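Side-chain contacts in seryl-tRNA synthetase (Pyrococcus horikoshii, PDB 2DQ0), which probably charges tRNA(Ser), and also tRNA(Sec), with serine at the expense of ATP, working as a homodimeric class II aminoacyl-tRNA synthetase: residues A[35-38]-A[39-43]; A[81-84]-A[85-89]; A[141-144]-A[145-148]; A[317-320]-A[321-324]. One frame throughout, in Å; residues are numbered along the deposited sequence.

Contact 1 of 4, residues A[35-38]-A[39-43]; sequences KLDT and EWRTK
The carboxylate of D37 and the indole of W40, three residues on, meet obliquely, their planes 32° apart, with D37 OD1 3.1 Å from W40 CE3. At the edge of the same ring, in its plane, lies the backbone oxygen D37 O, 3.8 Å from W40 CE3. One turn along, D37 OD2 sits at the edge of the R41 guanidinium, close to its plane, and forms a salt bridge to R41 NE at 3.5 Å, although the position of OD2 is not quite certain. The two planar groups are turned 66° against each other. The D37 carboxylate is swung along the helix by its first torsion (CG anti to the backbone N, chi1 -170°), which brings it to both W40 and R41. Its stronger partner is R8 of helix 4-9; R41 shares this buried acid only tentatively. All of this lies on helix 28-65, one of the two long helices of the antiparallel coiled-coil arm in the N-terminal extension, which is involved in tRNA binding; W40 suits its place by offering a broad apolar ring to V92 of helix 72-103. With an alanine here instead of D37, R8 would probably lose its carboxylate mate, and R41 its less certain one. On another side of the helix T38 O accepts two bonds, from T42 N at 3.0 Å and from T42 OG1 at 3.1 Å, the hydroxyl coming from above the carbonyl plane.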
loop_
_atom_site.group_PDB
_atom_site.type_symbol
_atom_site.label_atom_id
_atom_site.label_comp_id
_atom_site.label_asym_id
_atom_site.label_seq_id
_atom_site.Cartn_x
_atom_site.Cartn_y
_atom_site.Cartn_z
ATOM N N LYS A 35 -3.184 -43.706 -2.610
ATOM C CA LYS A 35 -2.287 -44.662 -3.240
ATOM C C LYS A 35 -0.849 -44.166 -3.138
ATOM O O LYS A 35 0.100 -44.960 -3.134
ATOM C CB LYS A 35 -2.687 -44.921 -4.711
ATOM C CG LYS A 35 -1.885 -44.186 -5.769
ATOM C CD LYS A 35 -1.269 -45.144 -6.789
ATOM C CE LYS A 35 -2.342 -45.888 -7.570
ATOM N NZ LYS A 35 -1.785 -46.925 -8.488
ATOM N N LEU A 36 -0.685 -42.851 -3.043
ATOM C CA LEU A 36 0.648 -42.286 -2.933
ATOM C C LEU A 36 1.139 -42.513 -1.516
ATOM O O LEU A 36 2.281 -42.907 -1.305
ATOM C CB LEU A 36 0.639 -40.782 -3.235
ATOM C CG LEU A 36 0.587 -40.275 -4.674
ATOM C CD1 LEU A 36 0.729 -38.754 -4.642
ATOM C CD2 LEU A 36 1.700 -40.894 -5.510
ATOM N N ASP A 37 0.262 -42.256 -0.553
ATOM C CA ASP A 37 0.592 -42.423 0.855
ATOM C C ASP A 37 0.968 -43.872 1.083
ATOM O O ASP A 37 1.923 -44.176 1.789
ATOM C CB ASP A 37 -0.615 -42.054 1.728
ATOM C CG ASP A 37 -0.271 -41.973 3.214
ATOM O OD1 ASP A 37 0.612 -41.173 3.577
ATOM O OD2 ASP A 37 -0.891 -42.695 4.019
ATOM N N THR A 38 0.208 -44.770 0.474
ATOM C CA THR A 38 0.474 -46.182 0.618
ATOM C C THR A 38 1.840 -46.521 0.047
ATOM O O THR A 38 2.638 -47.201 0.692
ATOM C CB THR A 38 -0.643 -47.001 -0.045
ATOM O OG1 THR A 38 -1.718 -47.126 0.893
ATOM C CG2 THR A 38 -0.166 -48.393 -0.447
ATOM N N GLU A 39 2.122 -46.041 -1.152
ATOM C CA GLU A 39 3.416 -46.298 -1.757
ATOM C C GLU A 39 4.527 -45.743 -0.839
ATOM O O GLU A 39 5.572 -46.384 -0.615
ATOM C CB GLU A 39 3.453 -45.639 -3.133
ATOM C CG GLU A 39 4.726 -45.874 -3.916
ATOM C CD GLU A 39 4.549 -45.571 -5.387
ATOM O OE1 GLU A 39 5.560 -45.626 -6.125
ATOM O OE2 GLU A 39 3.395 -45.287 -5.800
ATOM N N TRP A 40 4.264 -44.553 -0.300
ATOM C CA TRP A 40 5.172 -43.848 0.602
ATOM C C TRP A 40 5.555 -44.728 1.790
ATOM O O TRP A 40 6.739 -44.949 2.046
ATOM C CB TRP A 40 4.495 -42.551 1.094
ATOM C CG TRP A 40 5.226 -41.794 2.189
ATOM C CD1 TRP A 40 6.465 -41.251 2.113
ATOM C CD2 TRP A 40 4.742 -41.503 3.513
ATOM N NE1 TRP A 40 6.793 -40.642 3.300
ATOM C CE2 TRP A 40 5.752 -40.782 4.176
ATOM C CE3 TRP A 40 3.555 -41.783 4.199
ATOM C CZ2 TRP A 40 5.616 -40.336 5.493
ATOM C CZ3 TRP A 40 3.420 -41.341 5.514
ATOM C CH2 TRP A 40 4.448 -40.624 6.144
ATOM N N ARG A 41 4.560 -45.241 2.508
ATOM C CA ARG A 41 4.841 -46.079 3.667
ATOM C C ARG A 41 5.445 -47.435 3.303
ATOM O O ARG A 41 6.183 -48.028 4.094
ATOM C CB ARG A 41 3.577 -46.257 4.521
ATOM C CG ARG A 41 2.272 -46.355 3.741
ATOM C CD ARG A 41 1.038 -46.306 4.657
ATOM N NE ARG A 41 1.082 -45.167 5.575
ATOM C CZ ARG A 41 1.706 -45.173 6.753
ATOM N NH1 ARG A 41 2.337 -46.270 7.166
ATOM N NH2 ARG A 41 1.714 -44.080 7.516
ATOM N N THR A 42 5.156 -47.925 2.104
ATOM C CA THR A 42 5.707 -49.205 1.705
ATOM C C THR A 42 7.205 -49.056 1.512
ATOM O O THR A 42 7.991 -49.871 2.020
ATOM C CB THR A 42 5.061 -49.723 0.395
ATOM O OG1 THR A 42 3.708 -50.117 0.656
ATOM C CG2 THR A 42 5.835 -50.922 -0.160
ATOM N N LYS A 43 7.611 -48.011 0.792
ATOM C CA LYS A 43 9.034 -47.823 0.557
ATOM C C LYS A 43 9.792 -47.604 1.864
ATOM O O LYS A 43 10.919 -48.076 2.023
ATOM C CB LYS A 43 9.278 -46.667 -0.405
ATOM C CG LYS A 43 9.006 -47.022 -1.838
ATOM C CD LYS A 43 9.276 -45.840 -2.757
ATOM C CE LYS A 43 8.818 -46.176 -4.155
ATOM N NZ LYS A 43 9.402 -47.486 -4.553
#

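Contact 2 of 4, residues A[81-84]-A[85-89]; sequences IVKR and IGELE
R84 NH1 donates to E87 OE2 over 2.8 Å, with an N-H...O angle of 152°, in a salt bridge between residues three apart on one helix. The carboxylate oxygen lies almost exactly in the guanidinium plane, at its edge, and is approached on its anti side, somewhat out of the carboxylate plane; the two flat groups are turned 71° from each other. The other oxygen of E87 faces K83, one turn earlier, where K83 NZ reaches E87 OE1 at 3.4 Å in a weak bond. E87 thus stands between two cations, and its chain, extended beyond CG, is long enough to serve both, one with each oxygen. R84 is bent at its second torsion (chi2 53°), which carries the guanidinium along the helix to E87 and across L88. There CG and CD2 of L88 lie over one face of the guanidinium, CG offset toward its rim, with L88 CD2 3.6 Å from R84 CZ. Arginine suits this position because its edge can pair with a carboxylate while its flat face packs against a hydrocarbon. A serine in its place would probably leave E87 OE2 without its mate and uncover the side of L88 on which the guanidinium lies. Farther round the helix the branched chains of I81 and I85 meet, CG2 of I81 lying 3.9 Å from CD1 of I85. I81 and L88 belong to the seam of the coiled coil: I81 packs on I57 of helix 28-65 and L88 on I47 and L50, while R84 also touches L50.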
loop_
_atom_site.group_PDB
_atom_site.type_symbol
_atom_site.label_atom_id
_atom_site.label_comp_id
_atom_site.label_asym_id
_atom_site.label_seq_id
_atom_site.Cartn_x
_atom_site.Cartn_y
_atom_site.Cartn_z
ATOM N N ILE A 81 23.067 -52.229 -0.745
ATOM C CA ILE A 81 22.084 -51.789 0.231
ATOM C C ILE A 81 22.110 -50.263 0.364
ATOM O O ILE A 81 21.059 -49.614 0.320
ATOM C CB ILE A 81 22.301 -52.481 1.603
ATOM C CG1 ILE A 81 21.953 -53.971 1.478
ATOM C CG2 ILE A 81 21.400 -51.841 2.668
ATOM C CD1 ILE A 81 22.258 -54.789 2.701
ATOM N N VAL A 82 23.297 -49.678 0.495
ATOM C CA VAL A 82 23.372 -48.224 0.586
ATOM C C VAL A 82 22.862 -47.582 -0.706
ATOM O O VAL A 82 22.138 -46.585 -0.661
ATOM C CB VAL A 82 24.821 -47.697 0.881
ATOM C CG1 VAL A 82 24.903 -47.180 2.314
ATOM C CG2 VAL A 82 25.844 -48.784 0.659
ATOM N N LYS A 83 23.242 -48.151 -1.849
ATOM C CA LYS A 83 22.793 -47.638 -3.151
ATOM C C LYS A 83 21.278 -47.633 -3.194
ATOM O O LYS A 83 20.656 -46.657 -3.613
ATOM C CB LYS A 83 23.314 -48.517 -4.305
ATOM C CG LYS A 83 22.750 -48.168 -5.704
ATOM C CD LYS A 83 23.550 -48.851 -6.838
ATOM C CE LYS A 83 22.983 -48.587 -8.247
ATOM N NZ LYS A 83 21.741 -49.382 -8.566
ATOM N N ARG A 84 20.703 -48.736 -2.732
ATOM C CA ARG A 84 19.263 -48.916 -2.728
ATOM C C ARG A 84 18.578 -47.999 -1.724
ATOM O O ARG A 84 17.580 -47.346 -2.053
ATOM C CB ARG A 84 18.925 -50.391 -2.441
ATOM C CG ARG A 84 17.451 -50.738 -2.643
ATOM C CD ARG A 84 16.963 -50.305 -4.026
ATOM N NE ARG A 84 15.509 -50.333 -4.120
ATOM C CZ ARG A 84 14.809 -49.596 -4.977
ATOM N NH1 ARG A 84 15.429 -48.772 -5.816
ATOM N NH2 ARG A 84 13.485 -49.673 -4.982
ATOM N N ILE A 85 19.121 -47.963 -0.505
ATOM C CA ILE A 85 18.587 -47.132 0.564
ATOM C C ILE A 85 18.449 -45.679 0.084
ATOM O O ILE A 85 17.391 -45.057 0.256
ATOM C CB ILE A 85 19.490 -47.224 1.842
ATOM C CG1 ILE A 85 19.022 -48.391 2.722
ATOM C CG2 ILE A 85 19.432 -45.938 2.641
ATOM C CD1 ILE A 85 19.828 -48.573 3.978
ATOM N N GLY A 86 19.502 -45.150 -0.534
ATOM C CA GLY A 86 19.449 -43.788 -1.030
ATOM C C GLY A 86 18.311 -43.585 -2.018
ATOM O O GLY A 86 17.548 -42.618 -1.915
ATOM N N GLU A 87 18.194 -44.501 -2.980
ATOM C CA GLU A 87 17.152 -44.423 -3.996
ATOM C C GLU A 87 15.786 -44.379 -3.352
ATOM O O GLU A 87 14.974 -43.503 -3.657
ATOM C CB GLU A 87 17.239 -45.615 -4.950
ATOM C CG GLU A 87 18.419 -45.544 -5.916
ATOM C CD GLU A 87 18.756 -46.887 -6.568
ATOM O OE1 GLU A 87 19.742 -46.933 -7.346
ATOM O OE2 GLU A 87 18.045 -47.886 -6.297
ATOM N N LEU A 88 15.526 -45.321 -2.459
ATOM C CA LEU A 88 14.242 -45.348 -1.778
ATOM C C LEU A 88 14.004 -44.007 -1.075
ATOM O O LEU A 88 12.919 -43.437 -1.155
ATOM C CB LEU A 88 14.203 -46.507 -0.778
ATOM C CG LEU A 88 14.224 -47.851 -1.511
ATOM C CD1 LEU A 88 14.392 -49.016 -0.524
ATOM C CD2 LEU A 88 12.931 -47.981 -2.336
ATOM N N GLU A 89 15.034 -43.494 -0.408
ATOM C CA GLU A 89 14.914 -42.229 0.298
ATOM C C GLU A 89 14.511 -41.102 -0.640
ATOM O O GLU A 89 13.586 -40.337 -0.358
ATOM C CB GLU A 89 16.227 -41.897 1.006
ATOM C CG GLU A 89 16.458 -42.727 2.259
ATOM C CD GLU A 89 17.787 -42.424 2.924
ATOM O OE1 GLU A 89 17.975 -42.852 4.086
ATOM O OE2 GLU A 89 18.647 -41.770 2.286
#

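Contact 3 of 4, residues A[141-144]-A[145-148]; sequences RFLE and QSQG
Hydrogen bonds to F142 O come from S146 twice: the backbone S146 N at 2.8 Å and the hydroxyl S146 OG at 2.6 Å, the latter from above the carbonyl plane. The hydroxyl is placed there by a chi1 of 49°, which sets OG between the backbone N and the carbonyl carbon, and a buried serine thereby satisfies its polar atom within its own helix. Aromatic contacts involve the same residue. S146 CB makes a CH-pi contact over the face of the F142 ring, 4.2 Å from its centroid, and S146 OG lies over the same face, also offset toward the rim. Serine is small enough to fit under the phenyl, whose ring also meets W361 edge-to-face. Apolar contact joins R141 and Q145, whose chains run side by side in one direction, their CG atoms 4.2 Å apart; R141 NE is hydrogen-bonded to G366 O. At the C-terminal end of the helix G148 N reaches back to L143 O at 3.2 Å, and Q147 N makes a weak bond to E144 O at 3.3 Å. With positive phi at Q147 and also at G148, where glycine is at ease, this is a Schellman motif, closing helix 139-146 within the beta-alpha-beta unit between strands 132-135 and 152-155.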
loop_
_atom_site.group_PDB
_atom_site.type_symbol
_atom_site.label_atom_id
_atom_site.label_comp_id
_atom_site.label_asym_id
_atom_site.label_seq_id
_atom_site.Cartn_x
_atom_site.Cartn_y
_atom_site.Cartn_z
ATOM N N ARG A 141 -38.602 -7.050 -3.393
ATOM C CA ARG A 141 -37.252 -7.550 -3.202
ATOM C C ARG A 141 -36.908 -7.483 -1.719
ATOM O O ARG A 141 -36.455 -8.467 -1.132
ATOM C CB ARG A 141 -36.234 -6.739 -4.016
ATOM C CG ARG A 141 -34.779 -7.181 -3.780
ATOM C CD ARG A 141 -33.867 -6.872 -4.954
ATOM N NE ARG A 141 -33.670 -5.443 -5.154
ATOM C CZ ARG A 141 -33.317 -4.889 -6.307
ATOM N NH1 ARG A 141 -33.121 -5.647 -7.387
ATOM N NH2 ARG A 141 -33.164 -3.571 -6.382
ATOM N N PHE A 142 -37.140 -6.334 -1.102
ATOM C CA PHE A 142 -36.828 -6.211 0.302
ATOM C C PHE A 142 -37.496 -7.293 1.136
ATOM O O PHE A 142 -36.844 -7.942 1.957
ATOM C CB PHE A 142 -37.249 -4.848 0.846
ATOM C CG PHE A 142 -37.182 -4.775 2.344
ATOM C CD1 PHE A 142 -38.284 -5.132 3.126
ATOM C CD2 PHE A 142 -35.985 -4.476 2.980
ATOM C CE1 PHE A 142 -38.189 -5.204 4.513
ATOM C CE2 PHE A 142 -35.884 -4.547 4.369
ATOM C CZ PHE A 142 -36.992 -4.915 5.136
ATOM N N LEU A 143 -38.797 -7.493 0.927
ATOM C CA LEU A 143 -39.549 -8.470 1.708
ATOM C C LEU A 143 -39.105 -9.907 1.546
ATOM O O LEU A 143 -39.129 -10.680 2.514
ATOM C CB LEU A 143 -41.037 -8.332 1.406
ATOM C CG LEU A 143 -41.647 -7.091 2.070
ATOM C CD1 LEU A 143 -43.039 -6.813 1.526
ATOM C CD2 LEU A 143 -41.693 -7.307 3.567
ATOM N N GLU A 144 -38.690 -10.256 0.332
ATOM C CA GLU A 144 -38.221 -11.600 0.037
ATOM C C GLU A 144 -36.878 -11.795 0.719
ATOM O O GLU A 144 -36.636 -12.818 1.354
ATOM C CB GLU A 144 -38.045 -11.787 -1.470
ATOM C CG GLU A 144 -38.839 -12.944 -2.063
ATOM C CD GLU A 144 -38.196 -14.299 -1.825
ATOM O OE1 GLU A 144 -37.007 -14.453 -2.173
ATOM O OE2 GLU A 144 -38.880 -15.209 -1.305
ATOM N N GLN A 145 -36.008 -10.799 0.602
ATOM C CA GLN A 145 -34.689 -10.885 1.194
ATOM C C GLN A 145 -34.715 -10.850 2.727
ATOM O O GLN A 145 -33.868 -11.458 3.397
ATOM C CB GLN A 145 -33.827 -9.764 0.624
ATOM C CG GLN A 145 -33.521 -9.917 -0.866
ATOM C CD GLN A 145 -32.553 -11.067 -1.156
ATOM O OE1 GLN A 145 -32.960 -12.204 -1.476
ATOM N NE2 GLN A 145 -31.259 -10.776 -1.029
ATOM N N SER A 146 -35.692 -10.149 3.288
ATOM C CA SER A 146 -35.788 -10.067 4.739
ATOM C C SER A 146 -36.658 -11.186 5.306
ATOM O O SER A 146 -36.672 -11.412 6.511
ATOM C CB SER A 146 -36.353 -8.710 5.160
ATOM O OG SER A 146 -37.525 -8.393 4.421
ATOM N N GLN A 147 -37.374 -11.892 4.439
ATOM C CA GLN A 147 -38.238 -12.974 4.894
ATOM C C GLN A 147 -39.282 -12.419 5.862
ATOM O O GLN A 147 -39.685 -13.106 6.804
ATOM C CB GLN A 147 -37.436 -14.048 5.636
ATOM C CG GLN A 147 -36.161 -14.550 4.979
ATOM C CD GLN A 147 -35.423 -15.549 5.869
ATOM O OE1 GLN A 147 -35.246 -15.321 7.068
ATOM N NE2 GLN A 147 -34.986 -16.651 5.288
ATOM N N GLY A 148 -39.695 -11.172 5.652
ATOM C CA GLY A 148 -40.687 -10.562 6.524
ATOM C C GLY A 148 -40.277 -10.473 7.984
ATOM O O GLY A 148 -41.030 -9.971 8.824
#

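Contact 4 of 4, residues A[317-320]-A[321-324]; sequences WEWH and EKII
K322 lies across the face of W319, and its chain can be traced outward along that ring. CB is 3.4 Å from W319 O, and CG passes 3.3 Å from E318 O. CD then sits over the six-membered ring in a CH-pi contact, 3.9 Å from its centroid. CE passes the carboxylate of E318, 3.6 Å from OE2. NZ comes over the same ring as a cation-pi partner, 3.8 Å from the centroid and 19° off the normal, while a long salt bridge of 3.8 Å joins K322 NZ to E318 OE2. With CG anti to the carbonyl carbon (chi1 -64°) and an extended chain beyond, the lysine runs back along the helix. Lysine suits this partly exposed place because its methylenes can lie on the indole face while its ammonium makes the cation-pi contact. I323 CG2 approaches the indole obliquely, 4.4 Å from W319 CE3. Helix 316-333 lies against the sheet of the class II catalytic core: W319 and I323 rest on strands 301-311 and 398-406, H320 NE2 is hydrogen-bonded to A374 O of strand 367-376, and I324 packs on A374, Y356 and I358, bridging strands 367-376 and 354-362.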
loop_
_atom_site.group_PDB
_atom_site.type_symbol
_atom_site.label_atom_id
_atom_site.label_comp_id
_atom_site.label_asym_id
_atom_site.label_seq_id
_atom_site.Cartn_x
_atom_site.Cartn_y
_atom_site.Cartn_z
ATOM N N TRP A 317 -14.813 -22.266 17.959
ATOM C CA TRP A 317 -16.200 -22.046 17.596
ATOM C C TRP A 317 -16.828 -20.991 18.494
ATOM O O TRP A 317 -17.689 -20.220 18.060
ATOM C CB TRP A 317 -16.985 -23.359 17.642
ATOM C CG TRP A 317 -16.527 -24.274 16.577
ATOM C CD1 TRP A 317 -15.772 -25.397 16.731
ATOM C CD2 TRP A 317 -16.619 -24.046 15.165
ATOM N NE1 TRP A 317 -15.370 -25.878 15.505
ATOM C CE2 TRP A 317 -15.876 -25.068 14.526
ATOM C CE3 TRP A 317 -17.249 -23.072 14.377
ATOM C CZ2 TRP A 317 -15.745 -25.143 13.140
ATOM C CZ3 TRP A 317 -17.117 -23.150 12.989
ATOM C CH2 TRP A 317 -16.370 -24.179 12.389
ATOM N N GLU A 318 -16.393 -20.927 19.741
ATOM C CA GLU A 318 -16.956 -19.921 20.617
ATOM C C GLU A 318 -16.436 -18.544 20.177
ATOM O O GLU A 318 -17.165 -17.546 20.215
ATOM C CB GLU A 318 -16.553 -20.200 22.052
ATOM C CG GLU A 318 -17.390 -19.456 23.066
ATOM C CD GLU A 318 -16.843 -19.603 24.460
ATOM O OE1 GLU A 318 -16.282 -20.686 24.758
ATOM O OE2 GLU A 318 -16.981 -18.643 25.251
ATOM N N TRP A 319 -15.169 -18.497 19.764
ATOM C CA TRP A 319 -14.575 -17.249 19.305
ATOM C C TRP A 319 -15.251 -16.764 18.034
ATOM O O TRP A 319 -15.567 -15.571 17.893
ATOM C CB TRP A 319 -13.073 -17.424 19.072
ATOM C CG TRP A 319 -12.324 -17.041 20.295
ATOM C CD1 TRP A 319 -11.625 -17.872 21.133
ATOM C CD2 TRP A 319 -12.372 -15.768 20.940
ATOM N NE1 TRP A 319 -11.255 -17.196 22.267
ATOM C CE2 TRP A 319 -11.699 -15.903 22.180
ATOM C CE3 TRP A 319 -12.926 -14.522 20.594
ATOM C CZ2 TRP A 319 -11.565 -14.841 23.083
ATOM C CZ3 TRP A 319 -12.794 -13.460 21.490
ATOM C CH2 TRP A 319 -12.117 -13.628 22.724
ATOM N N HIS A 320 -15.465 -17.702 17.116
ATOM C CA HIS A 320 -16.116 -17.412 15.852
ATOM C C HIS A 320 -17.378 -16.644 16.170
ATOM O O HIS A 320 -17.666 -15.579 15.620
ATOM C CB HIS A 320 -16.500 -18.715 15.143
ATOM C CG HIS A 320 -17.055 -18.515 13.768
ATOM N ND1 HIS A 320 -17.735 -19.501 13.088
ATOM C CD2 HIS A 320 -16.996 -17.453 12.927
ATOM C CE1 HIS A 320 -18.068 -19.057 11.888
ATOM N NE2 HIS A 320 -17.631 -17.816 11.766
ATOM N N GLU A 321 -18.133 -17.201 17.092
ATOM C CA GLU A 321 -19.374 -16.602 17.478
ATOM C C GLU A 321 -19.199 -15.216 18.098
ATOM O O GLU A 321 -20.080 -14.369 17.973
ATOM C CB GLU A 321 -20.085 -17.554 18.426
ATOM C CG GLU A 321 -21.559 -17.627 18.183
ATOM C CD GLU A 321 -21.905 -18.019 16.766
ATOM O OE1 GLU A 321 -21.515 -19.131 16.337
ATOM O OE2 GLU A 321 -22.576 -17.205 16.089
ATOM N N LYS A 322 -18.070 -14.967 18.758
ATOM C CA LYS A 322 -17.871 -13.656 19.372
ATOM C C LYS A 322 -17.441 -12.575 18.376
ATOM O O LYS A 322 -17.921 -11.430 18.451
ATOM C CB LYS A 322 -16.826 -13.707 20.481
ATOM C CG LYS A 322 -17.163 -14.550 21.687
ATOM C CD LYS A 322 -16.001 -14.454 22.675
ATOM C CE LYS A 322 -16.082 -15.491 23.773
ATOM N NZ LYS A 322 -14.798 -15.594 24.533
ATOM N N ILE A 323 -16.547 -12.918 17.446
ATOM C CA ILE A 323 -16.104 -11.907 16.508
ATOM C C ILE A 323 -17.219 -11.395 15.614
ATOM O O ILE A 323 -17.297 -10.177 15.368
ATOM C CB ILE A 323 -14.889 -12.365 15.670
ATOM C CG1 ILE A 323 -15.264 -13.495 14.728
ATOM C CG2 ILE A 323 -13.755 -12.772 16.597
ATOM C CD1 ILE A 323 -14.038 -14.132 14.091
ATOM N N ILE A 324 -18.095 -12.280 15.142
ATOM C CA ILE A 324 -19.212 -11.820 14.306
ATOM C C ILE A 324 -20.105 -10.858 15.112
ATOM O O ILE A 324 -20.632 -9.885 14.568
ATOM C CB ILE A 324 -20.070 -13.007 13.746
ATOM C CG1 ILE A 324 -21.157 -12.484 12.800
ATOM C CG2 ILE A 324 -20.730 -13.768 14.878
ATOM C CD1 ILE A 324 -20.652 -11.838 11.523
#

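Contacts 1 and 2 belong to the same coiled-coil arm, on successive antiparallel helices, and touch where K43 CG packs on L88 CD2; contacts 3 and 4 lie in the globular body, the first about 68 Å from contact 2, centre to centre. None is wholly buried. Along the arm, ion pairs accompany apolar seam residues: in contact 1 the acid is buried, whereas the salt-bridge network of contact 2 is partly exposed. In contacts 3 and 4 an aromatic face takes part, met by a serine beside a Schellman helix end and by a lysine in mid-helix. Contact 4 is nearest the active site of the four, the side chain of I323 lying about 8 Å from the bound seryl-adenylate analogue.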